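PDB 3CLQ: DUF1116 domain-containing protein from Enterococcus faecalis, which is of unknown function but belongs to the AllG family and is probably related to a subunit of oxamate carbamoyltransferase. Local coordinates for residues Q182-G187 with G317-A322; E311-G316 with K350-V355. All blocks are in the same frame, centred on the assembly; numbering follows the deposited sequence.

Contact 1: Q182-G187 with G317-A322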
loop_
_atom_site.group_PDB
_atom_site.type_symbol
_atom_site.label_atom_id
_atom_site.label_comp_id
_atom_site.label_asym_id
_atom_site.label_seq_id
_atom_site.Cartn_x
_atom_site.Cartn_y
_atom_site.Cartn_z
ATOM N N GLN B 182 -6.117 3.031 -6.034
ATOM C CA GLN B 182 -5.830 2.187 -4.872
ATOM C C GLN B 182 -4.660 2.712 -4.045
ATOM O O GLN B 182 -4.664 2.625 -2.813
ATOM C CB GLN B 182 -5.516 0.767 -5.336
ATOM C CG GLN B 182 -6.635 0.130 -6.114
ATOM C CD GLN B 182 -6.198 -1.127 -6.795
ATOM O OE1 GLN B 182 -5.034 -1.468 -6.735
ATOM N NE2 GLN B 182 -7.126 -1.824 -7.468
ATOM N N ALA B 183 -3.651 3.245 -4.733
ATOM C CA ALA B 183 -2.544 3.889 -4.051
ATOM C C ALA B 183 -3.046 4.969 -3.059
ATOM O O ALA B 183 -2.624 5.006 -1.903
ATOM C CB ALA B 183 -1.567 4.481 -5.074
ATOM N N LEU B 184 -3.942 5.843 -3.515
ATOM C CA LEU B 184 -4.428 6.930 -2.689
ATOM C C LEU B 184 -5.262 6.430 -1.509
ATOM O O LEU B 184 -5.580 7.180 -0.598
ATOM C CB LEU B 184 -5.254 7.912 -3.521
ATOM C CG LEU B 184 -4.514 9.052 -4.236
ATOM C CD1 LEU B 184 -4.529 10.368 -3.458
ATOM C CD2 LEU B 184 -3.087 8.641 -4.529
ATOM N N HIS B 185 -5.644 5.166 -1.516
ATOM C CA HIS B 185 -6.312 4.645 -0.343
ATOM C C HIS B 185 -5.279 3.945 0.507
ATOM O O HIS B 185 -5.624 3.401 1.538
ATOM C CB HIS B 185 -7.433 3.692 -0.730
ATOM C CG HIS B 185 -8.684 4.387 -1.166
ATOM N ND1 HIS B 185 -9.897 3.748 -1.260
ATOM C CD2 HIS B 185 -8.913 5.672 -1.518
ATOM C CE1 HIS B 185 -10.815 4.601 -1.666
ATOM N NE2 HIS B 185 -10.244 5.774 -1.834
HETATM N N MSE B 186 -4.019 3.967 0.072
HETATM C CA MSE B 186 -2.945 3.316 0.811
HETATM C C MSE B 186 -1.850 4.294 1.257
HETATM O O MSE B 186 -0.677 3.918 1.387
HETATM C CB MSE B 186 -2.314 2.218 -0.017
HETATM C CG MSE B 186 -3.225 1.070 -0.334
HETATM SE SE MSE B 186 -2.544 0.020 -1.847
HETATM C CE MSE B 186 -1.003 -0.832 -1.031
ATOM N N GLY B 187 -2.229 5.551 1.488
ATOM C CA GLY B 187 -1.326 6.506 2.095
ATOM C C GLY B 187 -0.311 7.127 1.148
ATOM O O GLY B 187 0.679 7.695 1.594
ATOM N N GLY B 317 0.427 17.224 -3.963
ATOM C CA GLY B 317 0.098 18.148 -2.881
ATOM C C GLY B 317 -1.389 18.433 -2.752
ATOM O O GLY B 317 -1.893 18.724 -1.649
ATOM N N PHE B 318 -2.099 18.361 -3.876
ATOM C CA PHE B 318 -3.548 18.520 -3.851
ATOM C C PHE B 318 -4.161 17.392 -3.025
ATOM O O PHE B 318 -5.176 17.578 -2.363
ATOM C CB PHE B 318 -4.108 18.506 -5.274
ATOM C CG PHE B 318 -4.116 19.861 -5.951
ATOM C CD1 PHE B 318 -5.217 20.278 -6.685
ATOM C CD2 PHE B 318 -3.022 20.711 -5.867
ATOM C CE1 PHE B 318 -5.232 21.515 -7.312
ATOM C CE2 PHE B 318 -3.032 21.952 -6.496
ATOM C CZ PHE B 318 -4.138 22.355 -7.218
ATOM N N ALA B 319 -3.535 16.214 -3.060
ATOM C CA ALA B 319 -4.040 15.067 -2.300
ATOM C C ALA B 319 -3.356 14.940 -0.960
ATOM O O ALA B 319 -3.620 14.022 -0.234
ATOM C CB ALA B 319 -3.900 13.787 -3.075
HETATM N N MSE B 320 -2.472 15.866 -0.641
HETATM C CA MSE B 320 -1.799 15.892 0.645
HETATM C C MSE B 320 -2.504 15.060 1.718
HETATM O O MSE B 320 -1.906 14.179 2.311
HETATM C CB MSE B 320 -1.719 17.336 1.104
HETATM C CG MSE B 320 -0.392 17.771 1.656
HETATM SE SE MSE B 320 -0.486 19.677 2.116
HETATM C CE MSE B 320 0.929 19.615 3.494
ATOM N N ALA B 321 -3.782 15.332 1.953
ATOM C CA ALA B 321 -4.525 14.708 3.057
ATOM C C ALA B 321 -4.466 13.188 3.097
ATOM O O ALA B 321 -4.607 12.590 4.155
ATOM C CB ALA B 321 -5.972 15.147 3.035
ATOM N N ALA B 322 -4.289 12.570 1.942
ATOM C CA ALA B 322 -4.315 11.118 1.807
ATOM C C ALA B 322 -3.049 10.467 2.351
ATOM O O ALA B 322 -2.999 9.257 2.527
ATOM C CB ALA B 322 -4.477 10.746 0.362
#
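L184 reaches across to A319 and A322 with a single methyl group, CD1, the side-chain atom of this leucine that touches both alanine methyls. CD1 lies 3.5 Å from A319 CB and 3.8 Å from A322 CB, touching two methyls three residues apart in the chain. Both alanines direct their CB toward the 182-187 segment, whereas the CB of L184 leaves its backbone at a slant and only the end of the side chain closes the distance. Its second torsion (chi2 -97°) lies away from the usual staggered values, and this rotation carries CD1 to the alanine pair while CD2 turns elsewhere. A322 CB also comes to 3.9 Å from L184 O.

The backbone makes the second meeting. G187 presents its CA to the carbonyl of A322, with CA and O 3.2 Å apart and an angle of 162° at the hydrogen, a nearly straight CA-H...O contact. The positive phi of G187 (80°) favours glycine at this position. A322 thus takes part twice, through its CB beside L184 and through its O beside G187.

Each segment is folded tightly by its own backbone bonds. M186 N donates to A183 O at 2.6 Å, closing a type I turn from A183 to M186, and A322 N donates to A319 O at 2.7 Å, which sets the two alanine methyls near each other. L184 also packs on C190 and V315; on the far side of the turn, M186 meets V195 of the second subunit. All four touching residues are buried. The geometry is that of apolar loop-to-loop packing, joining the type I turn A183-M186 at the end region of helix 176-183 to the 3-10 segment that includes A321 and A322.

Contact 2: E311-G316 with K350-V355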
loop_
_atom_site.group_PDB
_atom_site.type_symbol
_atom_site.label_atom_id
_atom_site.label_comp_id
_atom_site.label_asym_id
_atom_site.label_seq_id
_atom_site.Cartn_x
_atom_site.Cartn_y
_atom_site.Cartn_z
ATOM N N GLU B 311 -0.155 17.456 -9.323
ATOM C CA GLU B 311 -1.119 18.353 -8.736
ATOM C C GLU B 311 -2.009 18.996 -9.791
ATOM O O GLU B 311 -3.141 19.400 -9.471
ATOM C CB GLU B 311 -0.427 19.400 -7.873
ATOM C CG GLU B 311 1.078 19.253 -7.910
ATOM C CD GLU B 311 1.636 18.675 -6.622
ATOM O OE1 GLU B 311 1.024 18.905 -5.558
ATOM O OE2 GLU B 311 2.698 18.010 -6.666
ATOM N N THR B 312 -1.530 19.083 -11.037
ATOM C CA THR B 312 -2.392 19.598 -12.116
ATOM C C THR B 312 -3.581 18.674 -12.298
ATOM O O THR B 312 -4.636 19.132 -12.691
ATOM C CB THR B 312 -1.700 19.765 -13.508
ATOM O OG1 THR B 312 -0.593 20.654 -13.419
ATOM C CG2 THR B 312 -2.675 20.357 -14.512
ATOM N N TYR B 313 -3.381 17.381 -12.013
ATOM C CA TYR B 313 -4.378 16.318 -12.157
ATOM C C TYR B 313 -5.321 16.212 -10.957
ATOM O O TYR B 313 -6.473 15.815 -11.095
ATOM C CB TYR B 313 -3.680 14.962 -12.328
ATOM C CG TYR B 313 -4.648 13.782 -12.470
ATOM C CD1 TYR B 313 -5.361 13.570 -13.643
ATOM C CD2 TYR B 313 -4.866 12.912 -11.420
ATOM C CE1 TYR B 313 -6.254 12.511 -13.762
ATOM C CE2 TYR B 313 -5.742 11.852 -11.519
ATOM C CZ TYR B 313 -6.434 11.649 -12.688
ATOM O OH TYR B 313 -7.298 10.570 -12.788
ATOM N N GLY B 314 -4.806 16.516 -9.778
ATOM C CA GLY B 314 -5.594 16.524 -8.563
ATOM C C GLY B 314 -4.883 15.724 -7.504
ATOM O O GLY B 314 -5.371 15.566 -6.395
ATOM N N VAL B 315 -3.711 15.211 -7.838
ATOM C CA VAL B 315 -3.023 14.415 -6.868
ATOM C C VAL B 315 -1.722 15.099 -6.357
ATOM O O VAL B 315 -1.576 16.318 -6.491
ATOM C CB VAL B 315 -2.972 12.952 -7.354
ATOM C CG1 VAL B 315 -1.660 12.604 -8.006
ATOM C CG2 VAL B 315 -3.276 12.060 -6.227
ATOM N N GLY B 316 -0.802 14.386 -5.711
ATOM C CA GLY B 316 0.356 15.073 -5.109
ATOM C C GLY B 316 -0.020 15.974 -3.936
ATOM O O GLY B 316 -0.707 15.555 -3.008
ATOM N N LYS B 350 -14.319 20.544 -10.434
ATOM C CA LYS B 350 -15.156 19.598 -9.664
ATOM C C LYS B 350 -14.313 18.441 -9.154
ATOM O O LYS B 350 -13.166 18.308 -9.560
ATOM C CB LYS B 350 -16.356 19.066 -10.469
ATOM C CG LYS B 350 -16.000 18.159 -11.645
ATOM C CD LYS B 350 -17.243 17.505 -12.269
ATOM C CE LYS B 350 -18.092 18.516 -13.042
ATOM N NZ LYS B 350 -19.127 17.821 -13.859
ATOM N N GLU B 351 -14.874 17.634 -8.251
ATOM C CA GLU B 351 -14.194 16.443 -7.697
ATOM C C GLU B 351 -14.210 15.291 -8.697
ATOM O O GLU B 351 -15.220 15.018 -9.324
ATOM C CB GLU B 351 -14.875 15.944 -6.411
ATOM C CG GLU B 351 -15.143 16.997 -5.351
ATOM C CD GLU B 351 -15.837 16.430 -4.096
ATOM O OE1 GLU B 351 -15.961 15.184 -3.960
ATOM O OE2 GLU B 351 -16.268 17.242 -3.236
ATOM N N ASN B 352 -13.090 14.600 -8.840
ATOM C CA ASN B 352 -13.070 13.363 -9.598
ATOM C C ASN B 352 -13.636 12.204 -8.756
ATOM O O ASN B 352 -12.996 11.763 -7.806
ATOM C CB ASN B 352 -11.631 13.069 -9.990
ATOM C CG ASN B 352 -11.507 11.836 -10.820
ATOM O OD1 ASN B 352 -12.472 11.083 -10.977
ATOM N ND2 ASN B 352 -10.323 11.609 -11.372
ATOM N N PRO B 353 -14.830 11.695 -9.099
ATOM C CA PRO B 353 -15.399 10.606 -8.266
ATOM C C PRO B 353 -14.643 9.256 -8.346
ATOM O O PRO B 353 -14.751 8.417 -7.442
ATOM C CB PRO B 353 -16.834 10.464 -8.797
ATOM C CG PRO B 353 -16.792 10.979 -10.187
ATOM C CD PRO B 353 -15.712 12.061 -10.225
ATOM N N ASN B 354 -13.870 9.062 -9.408
ATOM C CA ASN B 354 -13.150 7.821 -9.633
ATOM C C ASN B 354 -11.876 7.705 -8.810
ATOM O O ASN B 354 -11.221 6.666 -8.828
ATOM C CB ASN B 354 -12.777 7.726 -11.114
ATOM C CG ASN B 354 -13.991 7.593 -12.006
ATOM O OD1 ASN B 354 -14.759 6.664 -11.858
ATOM N ND2 ASN B 354 -14.175 8.534 -12.934
ATOM N N VAL B 355 -11.507 8.784 -8.127
ATOM C CA VAL B 355 -10.280 8.833 -7.328
ATOM C C VAL B 355 -10.529 9.672 -6.071
ATOM O O VAL B 355 -10.704 10.893 -6.146
ATOM C CB VAL B 355 -9.128 9.461 -8.131
ATOM C CG1 VAL B 355 -7.821 9.448 -7.340
ATOM C CG2 VAL B 355 -8.976 8.762 -9.440
#
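The ring of Y313 meets the amide of N352 at a steep tilt, their planes 77° apart, at an Asx turn begun by N352 of strand 348-352. The phenol oxygen makes the nearest approach: Y313 OH is 3.5 Å from N352 ND2, and Y313 CZ lies 4.1 Å from the same nitrogen. Y313 holds CG anti to its backbone nitrogen (chi1 179°), which extends the ring from the end of helix 309-313 to N352 and the corner that comes after it. N352 is extended in the same sense, and its CB points toward the helix end. From a different direction, V355 CG2 comes to 4.2 Å from Y313 OH, a methyl-to-hydroxyl approach.

The contact is buried in the fold. I365 of strand 363-369 also packs against Y313 and N352, and R177 of helix 176-183 against Y313 and V355. The chain leaves the helix at G314, whose phi of 130° calls for glycine, since a CB there would be jammed against the carbonyl O of Y313. ND2 is the amide atom nearest the phenol oxygen, while OD1 of N352 accepts from N354 N at 2.9 Å, with the donor above the carbonyl plane.

Overall arrangement
Contacts 1 and 2 lie on the same side of the chain's centre, their own centres about 10 Å apart. Their segments alternate along the sequence: 182-187, 311-316, 317-322, 350-355. The middle two are continuous, so the chain leaving helix 309-313 serves contact 2 first and then contact 1. Direct packing also joins them, with L184 CD1 3.5 Å from V315 CG2, while E311 OE1 probably accepts a hydrogen bond from G317 N. Helix 176-183 is common to both: its end leads into contact 1, and its R177 touches contact 2. Together they tie that helix, through the 311-322 connection, to the three-stranded sheet containing strand 348-352.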